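Local coordinates for protein beta-catenin homolog sys-1 (Caenorhabditis elegans, PDB 3C2G) that acts as a beta-catenin-like transcriptional coregulator in the Wnt asymmetry pathway, binding the TCF factor POP-1 directly through its armadillo domain, at residues Asn324-Leu329 with Lys360-Arg365; Asn351-Lys356 with Leu405-Met410; Asn400-Leu405 with Cys432-Ile437. One frame throughout, in Å; residues are numbered along the deposited sequence.

Contact 1. Residues Asn324-Leu329 with Lys360-Arg365; sequences NILPFL and KDIAIR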
loop_
_atom_site.group_PDB
_atom_site.type_symbol
_atom_site.label_atom_id
_atom_site.label_comp_id
_atom_site.label_asym_id
_atom_site.label_seq_id
_atom_site.Cartn_x
_atom_site.Cartn_y
_atom_site.Cartn_z
ATOM N N ASN A 324 -16.474 -3.834 -17.515
ATOM C CA ASN A 324 -17.078 -2.593 -17.043
ATOM C C ASN A 324 -16.187 -1.846 -16.064
ATOM O O ASN A 324 -16.036 -0.630 -16.169
ATOM C CB ASN A 324 -18.453 -2.860 -16.443
ATOM C CG ASN A 324 -19.417 -3.471 -17.452
ATOM O OD1 ASN A 324 -19.836 -2.813 -18.408
ATOM N ND2 ASN A 324 -19.772 -4.740 -17.242
ATOM N N ILE A 325 -15.584 -2.585 -15.136
ATOM C CA ILE A 325 -14.655 -2.040 -14.150
ATOM C C ILE A 325 -13.514 -1.270 -14.815
ATOM O O ILE A 325 -13.235 -0.115 -14.465
ATOM C CB ILE A 325 -14.082 -3.176 -13.248
ATOM C CG1 ILE A 325 -15.145 -3.695 -12.276
ATOM C CG2 ILE A 325 -12.851 -2.732 -12.482
ATOM C CD1 ILE A 325 -14.800 -5.046 -11.696
ATOM N N LEU A 326 -12.862 -1.895 -15.785
ATOM C CA LEU A 326 -11.657 -1.308 -16.343
ATOM C C LEU A 326 -11.893 0.015 -17.053
ATOM O O LEU A 326 -11.205 0.987 -16.753
ATOM C CB LEU A 326 -10.903 -2.305 -17.223
ATOM C CG LEU A 326 -9.408 -2.108 -17.477
ATOM C CD1 LEU A 326 -8.664 -1.569 -16.283
ATOM C CD2 LEU A 326 -8.810 -3.442 -17.856
ATOM N N PRO A 327 -12.873 0.083 -17.978
ATOM C CA PRO A 327 -13.161 1.396 -18.573
ATOM C C PRO A 327 -13.498 2.474 -17.545
ATOM O O PRO A 327 -13.107 3.636 -17.722
ATOM C CB PRO A 327 -14.367 1.120 -19.463
ATOM C CG PRO A 327 -14.250 -0.316 -19.796
ATOM C CD PRO A 327 -13.711 -0.973 -18.572
ATOM N N PHE A 328 -14.197 2.101 -16.477
ATOM C CA PHE A 328 -14.524 3.066 -15.430
ATOM C C PHE A 328 -13.260 3.611 -14.798
ATOM O O PHE A 328 -13.094 4.815 -14.656
ATOM C CB PHE A 328 -15.442 2.451 -14.363
ATOM C CG PHE A 328 -15.654 3.338 -13.163
ATOM C CD1 PHE A 328 -16.604 4.359 -13.196
ATOM C CD2 PHE A 328 -14.886 3.167 -12.006
ATOM C CE1 PHE A 328 -16.798 5.203 -12.083
ATOM C CE2 PHE A 328 -15.063 4.001 -10.903
ATOM C CZ PHE A 328 -16.025 5.021 -10.938
ATOM N N LEU A 329 -12.360 2.714 -14.420
ATOM C CA LEU A 329 -11.084 3.113 -13.829
ATOM C C LEU A 329 -10.204 3.955 -14.760
ATOM O O LEU A 329 -9.558 4.891 -14.309
ATOM C CB LEU A 329 -10.330 1.893 -13.293
ATOM C CG LEU A 329 -11.051 1.192 -12.125
ATOM C CD1 LEU A 329 -10.325 -0.069 -11.726
ATOM C CD2 LEU A 329 -11.228 2.121 -10.904
ATOM N N LYS A 360 -5.748 -7.021 -21.565
ATOM C CA LYS A 360 -5.093 -6.110 -22.503
ATOM C C LYS A 360 -6.078 -5.649 -23.584
ATOM O O LYS A 360 -6.117 -4.458 -23.938
ATOM C CB LYS A 360 -3.889 -6.794 -23.140
ATOM C CG LYS A 360 -2.641 -6.719 -22.303
ATOM C CD LYS A 360 -1.977 -8.061 -22.166
ATOM C CE LYS A 360 -0.543 -7.969 -22.606
ATOM N NZ LYS A 360 0.405 -8.778 -21.794
ATOM N N ASP A 361 -6.886 -6.581 -24.093
ATOM C CA ASP A 361 -7.835 -6.240 -25.157
ATOM C C ASP A 361 -8.865 -5.230 -24.668
ATOM O O ASP A 361 -9.161 -4.244 -25.361
ATOM C CB ASP A 361 -8.517 -7.487 -25.735
ATOM C CG ASP A 361 -7.571 -8.352 -26.574
ATOM O OD1 ASP A 361 -6.568 -7.830 -27.114
ATOM O OD2 ASP A 361 -7.836 -9.567 -26.700
ATOM N N ILE A 362 -9.390 -5.447 -23.464
ATOM C CA ILE A 362 -10.339 -4.492 -22.892
ATOM C C ILE A 362 -9.697 -3.105 -22.808
ATOM O O ILE A 362 -10.245 -2.117 -23.302
ATOM C CB ILE A 362 -10.873 -4.976 -21.529
ATOM C CG1 ILE A 362 -11.755 -6.215 -21.748
ATOM C CG2 ILE A 362 -11.642 -3.860 -20.814
ATOM C CD1 ILE A 362 -11.847 -7.161 -20.556
ATOM N N ALA A 363 -8.517 -3.050 -22.207
ATOM C CA ALA A 363 -7.784 -1.807 -22.078
ATOM C C ALA A 363 -7.603 -1.078 -23.428
ATOM O O ALA A 363 -7.915 0.110 -23.553
ATOM C CB ALA A 363 -6.459 -2.069 -21.398
ATOM N N ILE A 364 -7.133 -1.794 -24.446
ATOM C CA ILE A 364 -6.932 -1.185 -25.771
ATOM C C ILE A 364 -8.210 -0.579 -26.355
ATOM O O ILE A 364 -8.182 0.531 -26.877
ATOM C CB ILE A 364 -6.281 -2.190 -26.750
ATOM C CG1 ILE A 364 -4.801 -2.359 -26.413
ATOM C CG2 ILE A 364 -6.443 -1.754 -28.208
ATOM C CD1 ILE A 364 -4.254 -3.660 -26.899
ATOM N N ARG A 365 -9.331 -1.285 -26.239
ATOM C CA ARG A 365 -10.607 -0.778 -26.752
ATOM C C ARG A 365 -11.094 0.442 -25.985
ATOM O O ARG A 365 -11.935 1.198 -26.478
ATOM C CB ARG A 365 -11.684 -1.861 -26.754
ATOM C CG ARG A 365 -11.504 -2.918 -27.829
ATOM C CD ARG A 365 -12.748 -3.807 -27.987
ATOM N NE ARG A 365 -12.801 -4.895 -27.006
ATOM C CZ ARG A 365 -13.507 -4.857 -25.874
ATOM N NH1 ARG A 365 -14.233 -3.783 -25.571
ATOM N NH2 ARG A 365 -13.487 -5.897 -25.039
#
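Leu326 and Ile362 carry this small, wholly apolar junction, their side chains crossing at a slant between two helix surfaces. Followed outward, Leu326 makes contact at once: its CB lies 4.0 Å from Ile362 CG2. CG stands anti to the backbone N (chi1 -157°), and the CD2 branch stays over the same methyl, 4.1 Å from Ile362 CG2. At the tip CD2 also comes to Ala363, 4.5 Å from its CB, a loose approach to a residue with little to offer beyond one methyl. Ile362 CG2 is thus shared, since Pro327 CD touches it too at 4.2 Å, and a single branch of the isoleucine meets two successive residues of the first turn of helix 325-335. With no hydrogen bond across the contact, these residues meet through apolar packing. Farther back on the second helix, Lys360 forms a salt bridge with an acidic side chain of the bound peptide. The axes of segments 325-329 and 360-365 approach to 9.5 Å at a crossing angle of -43°; Leu326 also packs on Leu349 of helix 339-352, and Ala363 on Ala368 of helix 368-377, so each side of the pair has a further helix neighbour in the armadillo stack.

Contact 2. Residues Asn351-Lys356 with Leu405-Met410; sequences NVVAHK and LNNFLM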
loop_
_atom_site.group_PDB
_atom_site.type_symbol
_atom_site.label_atom_id
_atom_site.label_comp_id
_atom_site.label_asym_id
_atom_site.label_seq_id
_atom_site.Cartn_x
_atom_site.Cartn_y
_atom_site.Cartn_z
ATOM N N ASN A 351 -0.413 -3.823 -13.223
ATOM C CA ASN A 351 -0.543 -5.203 -12.749
ATOM C C ASN A 351 -1.709 -5.956 -13.374
ATOM O O ASN A 351 -1.592 -7.147 -13.665
ATOM C CB ASN A 351 -0.676 -5.273 -11.229
ATOM C CG ASN A 351 0.612 -4.940 -10.507
ATOM O OD1 ASN A 351 1.705 -5.132 -11.030
ATOM N ND2 ASN A 351 0.484 -4.432 -9.283
ATOM N N VAL A 352 -2.839 -5.281 -13.571
ATOM C CA VAL A 352 -4.037 -5.989 -14.022
ATOM C C VAL A 352 -3.871 -6.509 -15.458
ATOM O O VAL A 352 -4.399 -7.570 -15.781
ATOM C CB VAL A 352 -5.340 -5.159 -13.859
ATOM C CG1 VAL A 352 -5.541 -4.174 -15.013
ATOM C CG2 VAL A 352 -6.548 -6.063 -13.744
ATOM N N VAL A 353 -3.145 -5.771 -16.304
ATOM C CA VAL A 353 -2.969 -6.189 -17.687
ATOM C C VAL A 353 -1.917 -7.276 -17.787
ATOM O O VAL A 353 -1.875 -7.997 -18.777
ATOM C CB VAL A 353 -2.606 -5.021 -18.661
ATOM C CG1 VAL A 353 -3.659 -3.918 -18.621
ATOM C CG2 VAL A 353 -1.203 -4.460 -18.392
ATOM N N ALA A 354 -1.060 -7.396 -16.770
ATOM C CA ALA A 354 0.074 -8.328 -16.841
ATOM C C ALA A 354 -0.392 -9.775 -16.976
ATOM O O ALA A 354 -1.168 -10.251 -16.150
ATOM C CB ALA A 354 0.968 -8.169 -15.643
ATOM N N HIS A 355 0.070 -10.447 -18.038
ATOM C CA HIS A 355 -0.154 -11.884 -18.269
ATOM C C HIS A 355 -1.576 -12.240 -18.670
ATOM O O HIS A 355 -1.959 -13.401 -18.567
ATOM C CB HIS A 355 0.217 -12.729 -17.031
ATOM C CG HIS A 355 1.636 -12.569 -16.582
ATOM N ND1 HIS A 355 1.969 -12.156 -15.307
ATOM C CD2 HIS A 355 2.809 -12.769 -17.231
ATOM C CE1 HIS A 355 3.287 -12.109 -15.191
ATOM N NE2 HIS A 355 3.820 -12.475 -16.344
ATOM N N LYS A 356 -2.360 -11.260 -19.120
ATOM C CA LYS A 356 -3.786 -11.468 -19.347
ATOM C C LYS A 356 -4.225 -10.786 -20.643
ATOM O O LYS A 356 -4.584 -9.597 -20.670
ATOM C CB LYS A 356 -4.607 -10.946 -18.159
ATOM C CG LYS A 356 -4.200 -11.461 -16.788
ATOM C CD LYS A 356 -5.031 -10.768 -15.691
ATOM C CE LYS A 356 -4.262 -10.648 -14.360
ATOM N NZ LYS A 356 -3.198 -9.602 -14.422
ATOM N N LEU A 405 2.809 0.149 -20.622
ATOM C CA LEU A 405 3.143 0.152 -22.041
ATOM C C LEU A 405 3.887 -1.111 -22.426
ATOM O O LEU A 405 3.545 -1.752 -23.408
ATOM C CB LEU A 405 3.972 1.386 -22.438
ATOM C CG LEU A 405 4.372 1.533 -23.930
ATOM C CD1 LEU A 405 3.152 1.588 -24.822
ATOM C CD2 LEU A 405 5.265 2.759 -24.184
ATOM N N ASN A 406 4.882 -1.468 -21.626
ATOM C CA ASN A 406 5.755 -2.595 -21.905
ATOM C C ASN A 406 5.024 -3.927 -21.873
ATOM O O ASN A 406 5.321 -4.816 -22.671
ATOM C CB ASN A 406 6.949 -2.598 -20.948
ATOM C CG ASN A 406 7.851 -1.366 -21.119
ATOM O OD1 ASN A 406 7.693 -0.577 -22.059
ATOM N ND2 ASN A 406 8.805 -1.204 -20.205
ATOM N N ASN A 407 4.050 -4.057 -20.976
ATOM C CA ASN A 407 3.172 -5.233 -20.952
ATOM C C ASN A 407 2.295 -5.370 -22.196
ATOM O O ASN A 407 1.923 -6.478 -22.558
ATOM C CB ASN A 407 2.328 -5.265 -19.677
ATOM C CG ASN A 407 3.163 -5.529 -18.432
ATOM O OD1 ASN A 407 4.266 -6.080 -18.518
ATOM N ND2 ASN A 407 2.652 -5.118 -17.268
ATOM N N PHE A 408 1.987 -4.253 -22.856
ATOM C CA PHE A 408 1.286 -4.274 -24.149
ATOM C C PHE A 408 2.192 -4.680 -25.312
ATOM O O PHE A 408 1.823 -5.519 -26.122
ATOM C CB PHE A 408 0.679 -2.910 -24.486
ATOM C CG PHE A 408 -0.520 -2.555 -23.682
ATOM C CD1 PHE A 408 -1.601 -3.412 -23.601
ATOM C CD2 PHE A 408 -0.584 -1.336 -23.028
ATOM C CE1 PHE A 408 -2.715 -3.075 -22.855
ATOM C CE2 PHE A 408 -1.698 -0.985 -22.278
ATOM C CZ PHE A 408 -2.766 -1.860 -22.191
ATOM N N LEU A 409 3.371 -4.069 -25.399
ATOM C CA LEU A 409 4.209 -4.191 -26.594
ATOM C C LEU A 409 4.684 -5.619 -26.873
ATOM O O LEU A 409 5.026 -5.941 -28.001
ATOM C CB LEU A 409 5.377 -3.199 -26.562
ATOM C CG LEU A 409 5.010 -1.709 -26.581
ATOM C CD1 LEU A 409 6.201 -0.799 -26.255
ATOM C CD2 LEU A 409 4.364 -1.305 -27.896
HETATM N N MSE A 410 4.670 -6.465 -25.851
HETATM C CA MSE A 410 5.019 -7.878 -25.992
HETATM C C MSE A 410 4.216 -8.567 -27.090
HETATM O O MSE A 410 4.786 -9.263 -27.937
HETATM C CB MSE A 410 4.809 -8.604 -24.665
HETATM C CG MSE A 410 5.460 -7.912 -23.484
HETATM SE SE MSE A 410 7.318 -8.442 -23.139
HETATM C CE MSE A 410 8.129 -8.335 -24.926
#
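Val353 and Asn407 meet obliquely, with the valine pointing its two methyls at different neighbours. CG2 faces the root of the asparagine, 3.8 Å from Asn407 CB, and lies close to the amide as well, whereas CG1 approaches the Phe408 ring obliquely, 4.2 Å from its CZ. Ala354 comes from beside the valine and sets its CB 3.8 Å from Asn407 ND2, so the methyls of two consecutive residues border the amide. In Asn407, CG is anti to the carbonyl carbon (chi1 -69°), which carries the amide past Val353 toward the ligand: OD1 bonds to the backbone of the bound peptide, and ND2 makes a weak bond to Ser350 O. This is the asparagine arrangement of armadillo-repeat grooves, in which amides on the groove-lining helices hold the main chain of an extended ligand; Asn351, on helix 339-352, likewise gives its ND2 to the peptide backbone. The link after helix 339-352 is a type II beta turn, Val353 to Lys356, and Lys356 is the N-cap residue of helix 357-365. Its side chain curls back under the turn. NZ approaches Ala354 O at 2.7 Å, tilted slightly from the carbonyl plane, but reaches Val352 O, also at 2.7 Å, from well above that carbonyl's plane. The carbonyls of Val352 and Ala354 both grip the ammonium of the buried Lys356, tying the turn back to Val352, while His355 N, within the turn, bonds to an acidic side chain of the peptide.

Contact 3. Residues Asn400-Leu405 with Cys432-Ile437; sequences NCLRTL and CKFIEI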
loop_
_atom_site.group_PDB
_atom_site.type_symbol
_atom_site.label_atom_id
_atom_site.label_comp_id
_atom_site.label_asym_id
_atom_site.label_seq_id
_atom_site.Cartn_x
_atom_site.Cartn_y
_atom_site.Cartn_z
ATOM N N ASN A 400 4.973 3.675 -13.605
ATOM C CA ASN A 400 3.772 2.860 -13.787
ATOM C C ASN A 400 3.266 2.847 -15.222
ATOM O O ASN A 400 2.891 1.796 -15.734
ATOM C CB ASN A 400 2.624 3.363 -12.903
ATOM C CG ASN A 400 2.844 3.090 -11.424
ATOM O OD1 ASN A 400 3.586 2.185 -11.042
ATOM N ND2 ASN A 400 2.171 3.864 -10.588
ATOM N N CYS A 401 3.210 4.011 -15.853
ATOM C CA CYS A 401 2.675 4.105 -17.211
ATOM C C CYS A 401 3.513 3.317 -18.221
ATOM O O CYS A 401 2.973 2.531 -18.991
ATOM C CB CYS A 401 2.517 5.557 -17.638
ATOM S SG CYS A 401 1.215 6.474 -16.750
ATOM N N LEU A 402 4.830 3.483 -18.162
ATOM C CA LEU A 402 5.748 2.791 -19.052
ATOM C C LEU A 402 5.778 1.293 -18.809
ATOM O O LEU A 402 5.960 0.506 -19.750
ATOM C CB LEU A 402 7.153 3.364 -18.930
ATOM C CG LEU A 402 7.334 4.836 -19.288
ATOM C CD1 LEU A 402 8.722 5.231 -18.885
ATOM C CD2 LEU A 402 7.095 5.148 -20.780
ATOM N N ARG A 403 5.603 0.883 -17.560
ATOM C CA ARG A 403 5.495 -0.550 -17.262
ATOM C C ARG A 403 4.205 -1.121 -17.886
ATOM O O ARG A 403 4.181 -2.239 -18.388
ATOM C CB ARG A 403 5.546 -0.790 -15.750
ATOM C CG ARG A 403 6.297 -2.049 -15.346
ATOM C CD ARG A 403 6.437 -2.229 -13.806
ATOM N NE ARG A 403 5.227 -1.835 -13.087
ATOM C CZ ARG A 403 5.145 -0.764 -12.304
ATOM N NH1 ARG A 403 6.221 0.004 -12.113
ATOM N NH2 ARG A 403 3.983 -0.461 -11.717
ATOM N N THR A 404 3.136 -0.339 -17.888
ATOM C CA THR A 404 1.919 -0.770 -18.547
ATOM C C THR A 404 2.139 -0.856 -20.056
ATOM O O THR A 404 1.712 -1.828 -20.682
ATOM C CB THR A 404 0.750 0.171 -18.250
ATOM O OG1 THR A 404 0.647 0.345 -16.837
ATOM C CG2 THR A 404 -0.556 -0.390 -18.815
ATOM N N LEU A 405 2.809 0.149 -20.622
ATOM C CA LEU A 405 3.143 0.152 -22.041
ATOM C C LEU A 405 3.887 -1.111 -22.426
ATOM O O LEU A 405 3.545 -1.752 -23.408
ATOM C CB LEU A 405 3.972 1.386 -22.438
ATOM C CG LEU A 405 4.372 1.533 -23.930
ATOM C CD1 LEU A 405 3.152 1.588 -24.822
ATOM C CD2 LEU A 405 5.265 2.759 -24.184
ATOM N N CYS A 432 2.100 4.495 -31.700
ATOM C CA CYS A 432 2.984 5.370 -32.483
ATOM C C CYS A 432 3.096 6.770 -31.909
ATOM O O CYS A 432 4.040 7.497 -32.198
ATOM C CB CYS A 432 2.529 5.440 -33.943
ATOM S SG CYS A 432 2.905 3.941 -34.874
ATOM N N LYS A 433 2.125 7.157 -31.101
ATOM C CA LYS A 433 2.227 8.404 -30.350
ATOM C C LYS A 433 3.510 8.465 -29.510
ATOM O O LYS A 433 4.059 9.546 -29.302
ATOM C CB LYS A 433 1.008 8.578 -29.452
ATOM C CG LYS A 433 -0.243 8.996 -30.194
ATOM C CD LYS A 433 -1.113 9.885 -29.314
ATOM C CE LYS A 433 -0.676 11.348 -29.379
ATOM N NZ LYS A 433 -1.065 11.980 -30.679
ATOM N N PHE A 434 3.992 7.308 -29.053
ATOM C CA PHE A 434 5.190 7.254 -28.220
ATOM C C PHE A 434 6.505 7.575 -28.928
ATOM O O PHE A 434 7.525 7.751 -28.255
ATOM C CB PHE A 434 5.279 5.939 -27.421
ATOM C CG PHE A 434 4.421 5.934 -26.181
ATOM C CD1 PHE A 434 4.927 6.377 -24.966
ATOM C CD2 PHE A 434 3.096 5.517 -26.235
ATOM C CE1 PHE A 434 4.123 6.378 -23.813
ATOM C CE2 PHE A 434 2.292 5.520 -25.089
ATOM C CZ PHE A 434 2.806 5.946 -23.877
ATOM N N ILE A 435 6.485 7.679 -30.260
ATOM C CA ILE A 435 7.630 8.231 -30.967
ATOM C C ILE A 435 7.454 9.674 -31.430
ATOM O O ILE A 435 8.318 10.209 -32.129
ATOM C CB ILE A 435 8.165 7.323 -32.129
ATOM C CG1 ILE A 435 7.041 6.848 -33.060
ATOM C CG2 ILE A 435 8.988 6.155 -31.574
ATOM C CD1 ILE A 435 6.670 7.857 -34.132
ATOM N N GLU A 436 6.368 10.330 -31.024
ATOM C CA GLU A 436 6.238 11.773 -31.263
ATOM C C GLU A 436 7.329 12.511 -30.499
ATOM O O GLU A 436 7.751 12.054 -29.442
ATOM C CB GLU A 436 4.863 12.285 -30.851
ATOM C CG GLU A 436 3.745 11.982 -31.847
ATOM C CD GLU A 436 2.386 12.482 -31.377
ATOM O OE1 GLU A 436 2.290 13.004 -30.241
ATOM O OE2 GLU A 436 1.410 12.357 -32.146
ATOM N N ILE A 437 7.784 13.652 -31.018
ATOM C CA ILE A 437 8.995 14.287 -30.474
ATOM C C ILE A 437 8.859 14.815 -29.051
ATOM O O ILE A 437 9.828 14.819 -28.301
ATOM C CB ILE A 437 9.568 15.406 -31.372
ATOM C CG1 ILE A 437 8.512 16.465 -31.669
ATOM C CG2 ILE A 437 10.148 14.824 -32.640
ATOM C CD1 ILE A 437 9.112 17.800 -31.974
#
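Leu405 and Phe434 face each other from opposite directions in a CH-pi contact: Leu405 CD2 stands 3.7 Å from the centroid of the Phe434 ring, only 10° off the ring normal. The leucine's CG is anti to the backbone N (chi1 -179°), and its other methyl, CD1, lies above the same face, 4.0 Å from Phe434 CE2. A looser apolar touch comes from one turn earlier, where Leu402 CD2 lies 4.4 Å from Phe434 CE1. An alanine in place of Phe434 would remove the ring and would probably leave the methyls of Leu405 and Leu402 facing a gap. Hydrogen bonds link residues within the helix. Asn400 O accepts from Thr404 N at 3.0 Å and from Thr404 OG1 at 2.9 Å, the two donors arriving from opposite faces of its plane. Arg403 NH2 gives a bent bond (146°) to Asn400 OD1 at 2.8 Å and also bonds to Ser350 OG. In the loop, a salt bridge joins Lys433 NZ to the syn side of Glu436 OE2 at 2.9 Å. Helix 388-409 thus has the loop between helices 425-432 and 437-448 against one flank, where Phe434 and Leu402 also pack on helix 457-472, and helix 339-352 against another, where Thr404 touches Leu349.

Contact 2 lies between the others, its centre about 13 Å from the centre of each, while the centres of contacts 1 and 3 are about 18 Å apart and the two do not touch. Helix 339-352 and the turn after it belong to contact 2 and fall, in sequence, between the two helices of contact 1; helix 388-409 serves contacts 2 and 3, which share Leu405. Along the chain contact 1 closes before contact 3 opens, and contact 2 crosses both. A weak hydrogen bond from Lys360 NZ to Asn407 O joins contacts 1 and 2; Val353 and Thr404 link contacts 2 and 3. The three form one continuous stretch of armadillo packing beside the bound POP-1 peptide.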